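Local structure of tyrosinase (Aspergillus oryzae, 6JU8) at residues P6-K14 with V109-E120; R260-P269 with H350-G358. The protein probably oxidises L-tyrosine and L-dopa to L-dopaquinone with molecular oxygen at a dinuclear copper centre, a step of melanin biosynthesis. The protein carries 1 engineered substitution. All coordinates share one frame; numbering follows the deposited sequence.

Contact 1 of 2, residues P6-K14 with V109-E120; sequences PYLITGIPK and VYVTLYEQVIYE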
loop_
_atom_site.group_PDB
_atom_site.type_symbol
_atom_site.label_atom_id
_atom_site.label_comp_id
_atom_site.label_asym_id
_atom_site.label_seq_id
_atom_site.Cartn_x
_atom_site.Cartn_y
_atom_site.Cartn_z
ATOM N N PRO A 6 -37.882 -7.311 11.170
ATOM C CA PRO A 6 -37.081 -7.590 9.974
ATOM C C PRO A 6 -36.825 -6.327 9.157
ATOM O O PRO A 6 -37.612 -5.389 9.193
ATOM C CB PRO A 6 -37.948 -8.573 9.181
ATOM C CG PRO A 6 -39.334 -8.274 9.625
ATOM C CD PRO A 6 -39.263 -7.846 11.054
ATOM N N TYR A 7 -35.677 -6.333 8.497
ATOM C CA TYR A 7 -35.285 -5.317 7.539
ATOM C C TYR A 7 -35.789 -5.717 6.159
ATOM O O TYR A 7 -35.306 -6.682 5.568
ATOM C CB TYR A 7 -33.772 -5.138 7.530
ATOM C CG TYR A 7 -33.363 -3.990 6.633
ATOM C CD1 TYR A 7 -33.377 -2.687 7.117
ATOM C CD2 TYR A 7 -32.987 -4.213 5.319
ATOM C CE1 TYR A 7 -33.010 -1.633 6.291
ATOM C CE2 TYR A 7 -32.615 -3.168 4.502
ATOM C CZ TYR A 7 -32.622 -1.883 4.985
ATOM O OH TYR A 7 -32.245 -0.858 4.144
ATOM N N LEU A 8 -36.795 -5.020 5.664
ATOM C CA LEU A 8 -37.443 -5.453 4.424
ATOM C C LEU A 8 -36.712 -4.895 3.213
ATOM O O LEU A 8 -36.625 -3.682 3.046
ATOM C CB LEU A 8 -38.894 -4.956 4.465
ATOM C CG LEU A 8 -39.700 -5.493 5.645
ATOM C CD1 LEU A 8 -41.108 -4.929 5.634
ATOM C CD2 LEU A 8 -39.753 -7.021 5.611
ATOM N N ILE A 9 -36.140 -5.786 2.414
ATOM C CA ILE A 9 -35.333 -5.380 1.265
ATOM C C ILE A 9 -36.239 -5.185 0.058
ATOM O O ILE A 9 -37.039 -6.048 -0.296
ATOM C CB ILE A 9 -34.227 -6.409 0.981
ATOM C CG1 ILE A 9 -33.284 -6.513 2.198
ATOM C CG2 ILE A 9 -33.459 -6.107 -0.291
ATOM C CD1 ILE A 9 -32.577 -7.852 2.293
ATOM N N THR A 10 -36.115 -4.018 -0.566
ATOM C CA THR A 10 -36.959 -3.595 -1.664
ATOM C C THR A 10 -36.136 -3.094 -2.842
ATOM O O THR A 10 -36.662 -2.955 -3.940
ATOM C CB THR A 10 -37.850 -2.406 -1.240
ATOM O OG1 THR A 10 -37.009 -1.365 -0.724
ATOM C CG2 THR A 10 -38.772 -2.831 -0.108
ATOM N N GLY A 11 -34.868 -2.771 -2.617
ATOM C CA GLY A 11 -34.186 -1.909 -3.572
ATOM C C GLY A 11 -34.552 -0.464 -3.290
ATOM O O GLY A 11 -35.428 -0.185 -2.440
ATOM N N ILE A 12 -33.864 0.476 -3.922
ATOM C CA ILE A 12 -34.191 1.897 -3.675
ATOM C C ILE A 12 -35.613 2.177 -4.140
ATOM O O ILE A 12 -36.039 1.717 -5.218
ATOM C CB ILE A 12 -33.158 2.779 -4.393
ATOM C CG1 ILE A 12 -31.789 2.634 -3.713
ATOM C CG2 ILE A 12 -33.609 4.233 -4.460
ATOM C CD1 ILE A 12 -30.633 3.238 -4.455
ATOM N N PRO A 13 -36.437 2.831 -3.325
ATOM C CA PRO A 13 -37.860 3.022 -3.657
ATOM C C PRO A 13 -38.016 3.750 -4.987
ATOM O O PRO A 13 -37.219 4.588 -5.409
ATOM C CB PRO A 13 -38.414 3.870 -2.505
ATOM C CG PRO A 13 -37.483 3.567 -1.367
ATOM C CD PRO A 13 -36.126 3.364 -1.986
ATOM N N LYS A 14 -39.102 3.399 -5.668
ATOM C CA LYS A 14 -39.414 3.966 -6.967
ATOM C C LYS A 14 -39.940 5.384 -6.826
ATOM O O LYS A 14 -40.826 5.701 -6.012
ATOM C CB LYS A 14 -40.421 3.060 -7.680
ATOM N N VAL A 109 -29.541 -10.370 -4.370
ATOM C CA VAL A 109 -30.235 -9.760 -3.229
ATOM C C VAL A 109 -29.240 -9.104 -2.291
ATOM O O VAL A 109 -29.484 -7.998 -1.768
ATOM C CB VAL A 109 -31.092 -10.807 -2.493
ATOM C CG1 VAL A 109 -31.837 -10.150 -1.321
ATOM C CG2 VAL A 109 -32.123 -11.488 -3.393
ATOM N N TYR A 110 -28.090 -9.730 -2.047
ATOM C CA TYR A 110 -27.087 -9.177 -1.122
ATOM C C TYR A 110 -26.608 -7.818 -1.592
ATOM O O TYR A 110 -26.516 -6.882 -0.775
ATOM C CB TYR A 110 -25.923 -10.153 -1.042
ATOM C CG TYR A 110 -24.942 -9.976 0.090
ATOM C CD1 TYR A 110 -25.296 -9.481 1.334
ATOM C CD2 TYR A 110 -23.609 -10.355 -0.103
ATOM C CE1 TYR A 110 -24.374 -9.354 2.362
ATOM C CE2 TYR A 110 -22.674 -10.271 0.924
ATOM C CZ TYR A 110 -23.060 -9.745 2.151
ATOM O OH TYR A 110 -22.102 -9.673 3.140
ATOM N N VAL A 111 -26.302 -7.696 -2.888
ATOM C CA VAL A 111 -25.823 -6.408 -3.418
ATOM C C VAL A 111 -26.916 -5.343 -3.294
ATOM O O VAL A 111 -26.628 -4.188 -2.969
ATOM C CB VAL A 111 -25.381 -6.570 -4.875
ATOM C CG1 VAL A 111 -25.081 -5.209 -5.531
ATOM C CG2 VAL A 111 -24.139 -7.454 -4.961
ATOM N N THR A 112 -28.172 -5.725 -3.514
ATOM C CA THR A 112 -29.285 -4.787 -3.403
ATOM C C THR A 112 -29.465 -4.340 -1.957
ATOM O O THR A 112 -29.762 -3.167 -1.693
ATOM C CB THR A 112 -30.572 -5.458 -3.899
ATOM O OG1 THR A 112 -30.428 -5.726 -5.301
ATOM C CG2 THR A 112 -31.788 -4.550 -3.752
ATOM N N LEU A 113 -29.282 -5.223 -0.984
ATOM C CA LEU A 113 -29.328 -4.822 0.423
ATOM C C LEU A 113 -28.307 -3.715 0.686
ATOM O O LEU A 113 -28.610 -2.707 1.320
ATOM C CB LEU A 113 -29.059 -6.037 1.319
ATOM C CG LEU A 113 -28.716 -5.797 2.778
ATOM C CD1 LEU A 113 -29.857 -5.099 3.522
ATOM C CD2 LEU A 113 -28.351 -7.094 3.496
ATOM N N TYR A 114 -27.070 -3.923 0.236
ATOM C CA TYR A 114 -25.994 -2.952 0.477
ATOM C C TYR A 114 -26.352 -1.607 -0.153
ATOM O O TYR A 114 -26.224 -0.565 0.484
ATOM C CB TYR A 114 -24.724 -3.478 -0.137
ATOM C CG TYR A 114 -23.415 -2.776 0.095
ATOM C CD1 TYR A 114 -22.839 -2.672 1.348
ATOM C CD2 TYR A 114 -22.713 -2.254 -0.994
ATOM C CE1 TYR A 114 -21.620 -2.043 1.554
ATOM C CE2 TYR A 114 -21.487 -1.648 -0.805
ATOM C CZ TYR A 114 -20.948 -1.539 0.459
ATOM O OH TYR A 114 -19.721 -0.949 0.618
ATOM N N GLU A 115 -26.785 -1.674 -1.410
ATOM C CA GLU A 115 -27.191 -0.455 -2.118
ATOM C C GLU A 115 -28.306 0.287 -1.389
ATOM O O GLU A 115 -28.283 1.527 -1.294
ATOM C CB GLU A 115 -27.642 -0.835 -3.527
ATOM C CG GLU A 115 -28.136 0.298 -4.405
ATOM C CD GLU A 115 -28.515 -0.234 -5.777
ATOM O OE1 GLU A 115 -27.799 0.047 -6.746
ATOM O OE2 GLU A 115 -29.521 -0.981 -5.862
ATOM N N GLN A 116 -29.284 -0.477 -0.876
ATOM C CA GLN A 116 -30.421 0.160 -0.222
ATOM C C GLN A 116 -29.982 0.822 1.076
ATOM O O GLN A 116 -30.418 1.923 1.402
ATOM C CB GLN A 116 -31.503 -0.891 0.057
ATOM C CG GLN A 116 -32.768 -0.301 0.698
ATOM C CD GLN A 116 -33.817 -1.364 0.955
ATOM O OE1 GLN A 116 -33.971 -2.298 0.174
ATOM N NE2 GLN A 116 -34.537 -1.256 2.061
ATOM N N VAL A 117 -29.165 0.126 1.864
ATOM C CA VAL A 117 -28.673 0.685 3.128
ATOM C C VAL A 117 -27.890 1.962 2.880
ATOM O O VAL A 117 -28.019 2.958 3.605
ATOM C CB VAL A 117 -27.823 -0.353 3.885
ATOM C CG1 VAL A 117 -27.094 0.281 5.058
ATOM C CG2 VAL A 117 -28.740 -1.496 4.341
ATOM N N ILE A 118 -27.033 1.940 1.850
ATOM C CA ILE A 118 -26.305 3.153 1.483
ATOM C C ILE A 118 -27.214 4.310 1.105
ATOM O O ILE A 118 -27.040 5.431 1.625
ATOM C CB ILE A 118 -25.298 2.845 0.351
ATOM C CG1 ILE A 118 -24.184 1.913 0.841
ATOM C CG2 ILE A 118 -24.733 4.161 -0.197
ATOM C CD1 ILE A 118 -23.391 1.298 -0.300
ATOM N N TYR A 119 -28.200 4.070 0.254
ATOM C CA TYR A 119 -29.166 5.088 -0.130
ATOM C C TYR A 119 -29.862 5.660 1.095
ATOM O O TYR A 119 -30.012 6.867 1.225
ATOM C CB TYR A 119 -30.197 4.469 -1.078
ATOM C CG TYR A 119 -31.407 5.334 -1.363
ATOM C CD1 TYR A 119 -31.353 6.360 -2.305
ATOM C CD2 TYR A 119 -32.624 5.101 -0.703
ATOM C CE1 TYR A 119 -32.483 7.150 -2.579
ATOM C CE2 TYR A 119 -33.728 5.879 -0.978
ATOM C CZ TYR A 119 -33.655 6.898 -1.902
ATOM O OH TYR A 119 -34.780 7.650 -2.156
ATOM N N GLU A 120 -30.323 4.796 2.002
ATOM C CA GLU A 120 -30.972 5.308 3.220
ATOM C C GLU A 120 -30.050 6.186 4.049
ATOM O O GLU A 120 -30.500 7.223 4.574
ATOM C CB GLU A 120 -31.513 4.109 4.029
ATOM C CG GLU A 120 -32.698 3.483 3.316
ATOM C CD GLU A 120 -33.163 2.166 3.914
ATOM O OE1 GLU A 120 -32.563 1.692 4.895
ATOM O OE2 GLU A 120 -34.133 1.605 3.368
HETATM O O HOH W 1 -32.245 -0.085 -6.300
HETATM O O HOH W 2 -36.065 6.888 -4.792
#

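Contact 2 of 2, residues R260-P269 with H350-G358; sequences RANLALNEHP and HDLKLWGAG. With NO3 (nitrate ion), chain E.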
loop_
_atom_site.group_PDB
_atom_site.type_symbol
_atom_site.label_atom_id
_atom_site.label_comp_id
_atom_site.label_asym_id
_atom_site.label_seq_id
_atom_site.Cartn_x
_atom_site.Cartn_y
_atom_site.Cartn_z
ATOM N N ARG A 260 -0.012 -5.332 -7.236
ATOM C CA ARG A 260 0.104 -6.792 -7.365
ATOM C C ARG A 260 -1.226 -7.355 -7.855
ATOM O O ARG A 260 -1.274 -8.286 -8.652
ATOM C CB ARG A 260 0.529 -7.408 -6.029
ATOM C CG ARG A 260 1.031 -8.847 -6.209
ATOM C CD ARG A 260 1.983 -9.201 -5.062
ATOM N NE ARG A 260 3.282 -8.590 -5.328
ATOM C CZ ARG A 260 4.452 -9.002 -4.895
ATOM N NH1 ARG A 260 4.534 -10.044 -4.079
ATOM N NH2 ARG A 260 5.560 -8.369 -5.272
ATOM N N ALA A 261 -2.342 -6.777 -7.387
ATOM C CA ALA A 261 -3.668 -7.184 -7.865
ATOM C C ALA A 261 -3.783 -6.928 -9.368
ATOM O O ALA A 261 -4.223 -7.770 -10.138
ATOM C CB ALA A 261 -4.750 -6.409 -7.146
ATOM N N ASN A 262 -3.322 -5.763 -9.831
ATOM C CA ASN A 262 -3.390 -5.478 -11.255
ATOM C C ASN A 262 -2.498 -6.427 -12.055
ATOM O O ASN A 262 -2.901 -6.915 -13.129
ATOM C CB ASN A 262 -2.978 -4.041 -11.561
ATOM C CG ASN A 262 -4.017 -3.019 -11.167
ATOM O OD1 ASN A 262 -5.106 -3.374 -10.717
ATOM N ND2 ASN A 262 -3.685 -1.746 -11.330
ATOM N N LEU A 263 -1.314 -6.754 -11.534
ATOM C CA LEU A 263 -0.466 -7.735 -12.207
ATOM C C LEU A 263 -1.205 -9.070 -12.361
ATOM O O LEU A 263 -1.191 -9.688 -13.433
ATOM C CB LEU A 263 0.815 -7.963 -11.388
ATOM C CG LEU A 263 1.822 -8.962 -11.946
ATOM C CD1 LEU A 263 2.445 -8.456 -13.247
ATOM C CD2 LEU A 263 2.934 -9.226 -10.926
ATOM N N ALA A 264 -1.844 -9.541 -11.289
ATOM C CA ALA A 264 -2.557 -10.807 -11.318
ATOM C C ALA A 264 -3.717 -10.770 -12.306
ATOM O O ALA A 264 -3.950 -11.741 -13.014
ATOM C CB ALA A 264 -3.107 -11.113 -9.925
ATOM N N LEU A 265 -4.479 -9.682 -12.364
ATOM C CA LEU A 265 -5.588 -9.574 -13.308
ATOM C C LEU A 265 -5.097 -9.774 -14.732
ATOM O O LEU A 265 -5.782 -10.449 -15.510
ATOM C CB LEU A 265 -6.306 -8.236 -13.165
ATOM C CG LEU A 265 -7.041 -7.958 -11.865
ATOM C CD1 LEU A 265 -7.420 -6.476 -11.851
ATOM C CD2 LEU A 265 -8.282 -8.817 -11.730
ATOM N N ASN A 266 -3.937 -9.195 -15.060
ATOM C CA ASN A 266 -3.442 -9.262 -16.425
ATOM C C ASN A 266 -2.622 -10.498 -16.719
ATOM O O ASN A 266 -2.544 -10.904 -17.895
ATOM C CB ASN A 266 -2.675 -7.961 -16.731
ATOM C CG ASN A 266 -3.653 -6.801 -16.773
ATOM O OD1 ASN A 266 -4.460 -6.670 -17.703
ATOM N ND2 ASN A 266 -3.611 -5.965 -15.735
ATOM N N GLU A 267 -2.086 -11.164 -15.704
ATOM C CA GLU A 267 -1.429 -12.463 -15.870
ATOM C C GLU A 267 -2.420 -13.629 -15.824
ATOM O O GLU A 267 -2.079 -14.707 -16.314
ATOM C CB GLU A 267 -0.356 -12.678 -14.795
ATOM C CG GLU A 267 0.869 -11.789 -15.002
ATOM C CD GLU A 267 2.133 -12.336 -14.384
ATOM O OE1 GLU A 267 3.197 -11.743 -14.640
ATOM O OE2 GLU A 267 2.088 -13.343 -13.651
ATOM N N HIS A 268 -3.599 -13.401 -15.273
ATOM C CA HIS A 268 -4.706 -14.339 -15.191
ATOM C C HIS A 268 -4.315 -15.761 -14.837
ATOM O O HIS A 268 -4.622 -16.684 -15.600
ATOM C CB HIS A 268 -5.514 -14.286 -16.498
ATOM C CG HIS A 268 -4.740 -14.511 -17.753
ATOM N ND1 HIS A 268 -4.365 -15.747 -18.217
ATOM C CD2 HIS A 268 -4.277 -13.614 -18.659
ATOM C CE1 HIS A 268 -3.680 -15.629 -19.347
ATOM N NE2 HIS A 268 -3.639 -14.348 -19.646
ATOM N N PRO A 269 -3.694 -15.992 -13.681
ATOM C CA PRO A 269 -3.337 -17.368 -13.302
ATOM C C PRO A 269 -4.543 -18.147 -12.817
ATOM O O PRO A 269 -4.837 -18.206 -11.621
ATOM C CB PRO A 269 -2.305 -17.123 -12.198
ATOM C CG PRO A 269 -2.688 -15.817 -11.584
ATOM C CD PRO A 269 -3.258 -14.988 -12.698
ATOM N N HIS A 350 10.073 -18.703 -9.082
ATOM C CA HIS A 350 9.469 -18.257 -10.335
ATOM C C HIS A 350 8.092 -17.637 -10.129
ATOM O O HIS A 350 7.602 -17.009 -11.073
ATOM C CB HIS A 350 9.378 -19.438 -11.318
ATOM C CG HIS A 350 8.836 -20.681 -10.676
ATOM N ND1 HIS A 350 9.508 -21.396 -9.707
ATOM C CD2 HIS A 350 7.666 -21.343 -10.884
ATOM C CE1 HIS A 350 8.784 -22.436 -9.339
ATOM N NE2 HIS A 350 7.657 -22.425 -10.041
ATOM N N ASP A 351 7.466 -17.785 -8.964
ATOM C CA ASP A 351 6.138 -17.215 -8.718
ATOM C C ASP A 351 6.138 -16.150 -7.623
ATOM O O ASP A 351 5.079 -15.669 -7.161
ATOM C CB ASP A 351 5.148 -18.340 -8.406
ATOM C CG ASP A 351 4.825 -19.183 -9.620
ATOM O OD1 ASP A 351 4.546 -18.629 -10.709
ATOM O OD2 ASP A 351 4.808 -20.432 -9.490
ATOM N N LEU A 352 7.332 -15.736 -7.189
ATOM C CA LEU A 352 7.448 -14.748 -6.112
ATOM C C LEU A 352 6.778 -13.424 -6.435
ATOM O O LEU A 352 6.276 -12.751 -5.523
ATOM C CB LEU A 352 8.934 -14.531 -5.766
ATOM C CG LEU A 352 9.563 -15.641 -4.920
ATOM C CD1 LEU A 352 11.061 -15.408 -4.762
ATOM C CD2 LEU A 352 8.912 -15.721 -3.548
ATOM N N LYS A 353 6.688 -13.064 -7.700
ATOM C CA LYS A 353 6.087 -11.798 -8.086
ATOM C C LYS A 353 4.615 -11.714 -7.687
ATOM O O LYS A 353 4.109 -10.574 -7.719
ATOM C CB LYS A 353 6.166 -11.580 -9.601
ATOM C CG LYS A 353 5.441 -12.709 -10.356
ATOM C CD LYS A 353 5.648 -12.562 -11.861
ATOM C CE LYS A 353 5.302 -13.872 -12.567
ATOM N NZ LYS A 353 5.122 -13.678 -14.035
ATOM N N LEU A 354 3.918 -12.791 -7.363
ATOM C CA LEU A 354 2.521 -12.724 -6.941
ATOM C C LEU A 354 2.322 -13.194 -5.502
ATOM O O LEU A 354 1.186 -13.403 -5.083
ATOM C CB LEU A 354 1.590 -13.473 -7.899
ATOM C CG LEU A 354 1.293 -12.779 -9.229
ATOM C CD1 LEU A 354 0.407 -13.656 -10.101
ATOM C CD2 LEU A 354 0.632 -11.412 -9.015
ATOM N N TRP A 355 3.396 -13.320 -4.724
ATOM C CA TRP A 355 3.258 -13.738 -3.323
ATOM C C TRP A 355 2.440 -12.741 -2.509
ATOM O O TRP A 355 2.615 -11.524 -2.647
ATOM C CB TRP A 355 4.660 -13.836 -2.721
ATOM C CG TRP A 355 4.764 -14.421 -1.346
ATOM C CD1 TRP A 355 3.864 -15.178 -0.637
ATOM C CD2 TRP A 355 5.917 -14.268 -0.503
ATOM N NE1 TRP A 355 4.371 -15.514 0.602
ATOM C CE2 TRP A 355 5.648 -14.951 0.701
ATOM C CE3 TRP A 355 7.142 -13.602 -0.662
ATOM C CZ2 TRP A 355 6.561 -14.996 1.749
ATOM C CZ3 TRP A 355 8.061 -13.653 0.389
ATOM C CH2 TRP A 355 7.774 -14.346 1.578
ATOM N N GLY A 356 1.536 -13.251 -1.689
ATOM C CA GLY A 356 0.849 -12.545 -0.643
ATOM C C GLY A 356 -0.622 -12.894 -0.582
ATOM O O GLY A 356 -1.234 -13.199 -1.622
ATOM N N ALA A 357 -1.183 -12.842 0.624
ATOM C CA ALA A 357 -2.598 -13.193 0.779
ATOM C C ALA A 357 -3.387 -12.030 1.375
ATOM O O ALA A 357 -2.847 -11.158 2.068
ATOM C CB ALA A 357 -2.754 -14.406 1.682
ATOM N N GLY A 358 -4.692 -12.045 1.149
ATOM C CA GLY A 358 -5.539 -10.976 1.695
ATOM C C GLY A 358 -7.007 -11.356 1.565
ATOM O O GLY A 358 -7.390 -12.387 1.034
HETATM N N NO3 E . 3.215 -4.994 -5.351
HETATM O O1 NO3 E . 3.368 -3.790 -5.551
HETATM O O2 NO3 E . 2.635 -5.460 -4.381
HETATM O O3 NO3 E . 3.742 -5.738 -6.210
HETATM O O HOH W 3 4.914 -7.702 -8.226
#

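Contact 1 of 2, residues P6-K14 with V109-E120
The amide of Q116 reads the backbone of the loop 6-14 with both of its ends. Q116 OE1 accepts from T10 N at 2.8 Å, nearly straight (175°), and from G11 N at 3.0 Å, the latter from above the carbonyl plane. Q116 NE2 gives a weak bond to L8 O and donates within the helix to E120 OE2 (3.2 Å), which lies in the amide plane; together these fix which way round the amide lies. Q116 reaches this far because its chain is extended, with CG anti to the backbone N (chi1 -178°). Y7 OH donates to E120 OE1 (2.7 Å); OE1 lies at the edge of the tyrosine ring, in its plane, while the hydroxyl meets the carboxylate from above its plane.

Apolar contacts fill in on both sides of this polar strip. L113 CD1 sits 3.5 Å from Y7 CE2 and also touches I9 CG1. Toward the other end, I12 CG2 stands over the centre of the Y119 ring in a CH-pi contact, 3.6 Å from its centroid, while P13 CD meets Y119 CE2.

This is an N-terminal loop laid over helix 103-129 of the tyrosinase central domain, whose earlier part carries the copper ligand H107.

Contact 2 of 2, residues R260-P269 with H350-G358
K353 and E267 form the salt bridge of this contact: K353 NZ lies 2.8 Å from E267 OE1, which it meets on the syn side of the carboxylate, and makes a weaker bond to E267 OE2. The lysine chain runs out extended after leaving CA with CG between the backbone N and the carbonyl carbon (chi1 59°), and it comes at E267 from the opposite direction.

At the start of the helical segment the guanidinium of R260 is held in a different way. R260 NH1 donates to W355 O at 2.8 Å, on a lone pair and close to the guanidinium plane. Over one face of the same group lies K353 O, 3.2 Å above the plane and over its centre; its approach to R260 NE has too poor an angle for a hydrogen bond. R260 NE is turned instead to a nitrate ion, probably from the crystallisation liquor, whose O3 lies 3.0 Å from R260 NE and takes a weak further bond from R260 NH2. A water lies 3.0 Å from K353 O and takes a weak bond from R260 NH2.

Between these two polar ends L354 supplies the packing. L354 CD2 is 3.7 Å from L263 CD2 and 3.9 Å from A264 CB, and it also lies against R260 CG, the two side chains running antiparallel alongside one another. L354 CD1 reaches P269 CG at 4.1 Å.

K353 and R260 also pack against the second subunit, on its K353 and L259 respectively. Of the two cationic groups flanking L354, one is paired with a carboxylate, which would offset its charge; the other is directed to a backbone carbonyl and an anion. In this crystal the nitrate accepts from R260 NE of both subunits and would screen the two positive charges.

Contact 1 and contact 2 lie on opposite sides of the chain's centre, their centres 34 Å apart and their nearest atoms about 15 Å apart. Along the chain contact 1 closes before contact 2 opens. The dinuclear copper site relates them: in contact 1, V109 is a neighbour of the copper ligand H107 on the same helix, its side chain about 11 Å from a bound copper ion, and the L113 side chain is about 10 Å from that of H71, a ligand of the same copper as H107; in contact 2 the side chain of A264 is about 11 Å from that of H336, which binds the other. Contact 1 stays within one chain, whereas contact 2 borders the second subunit.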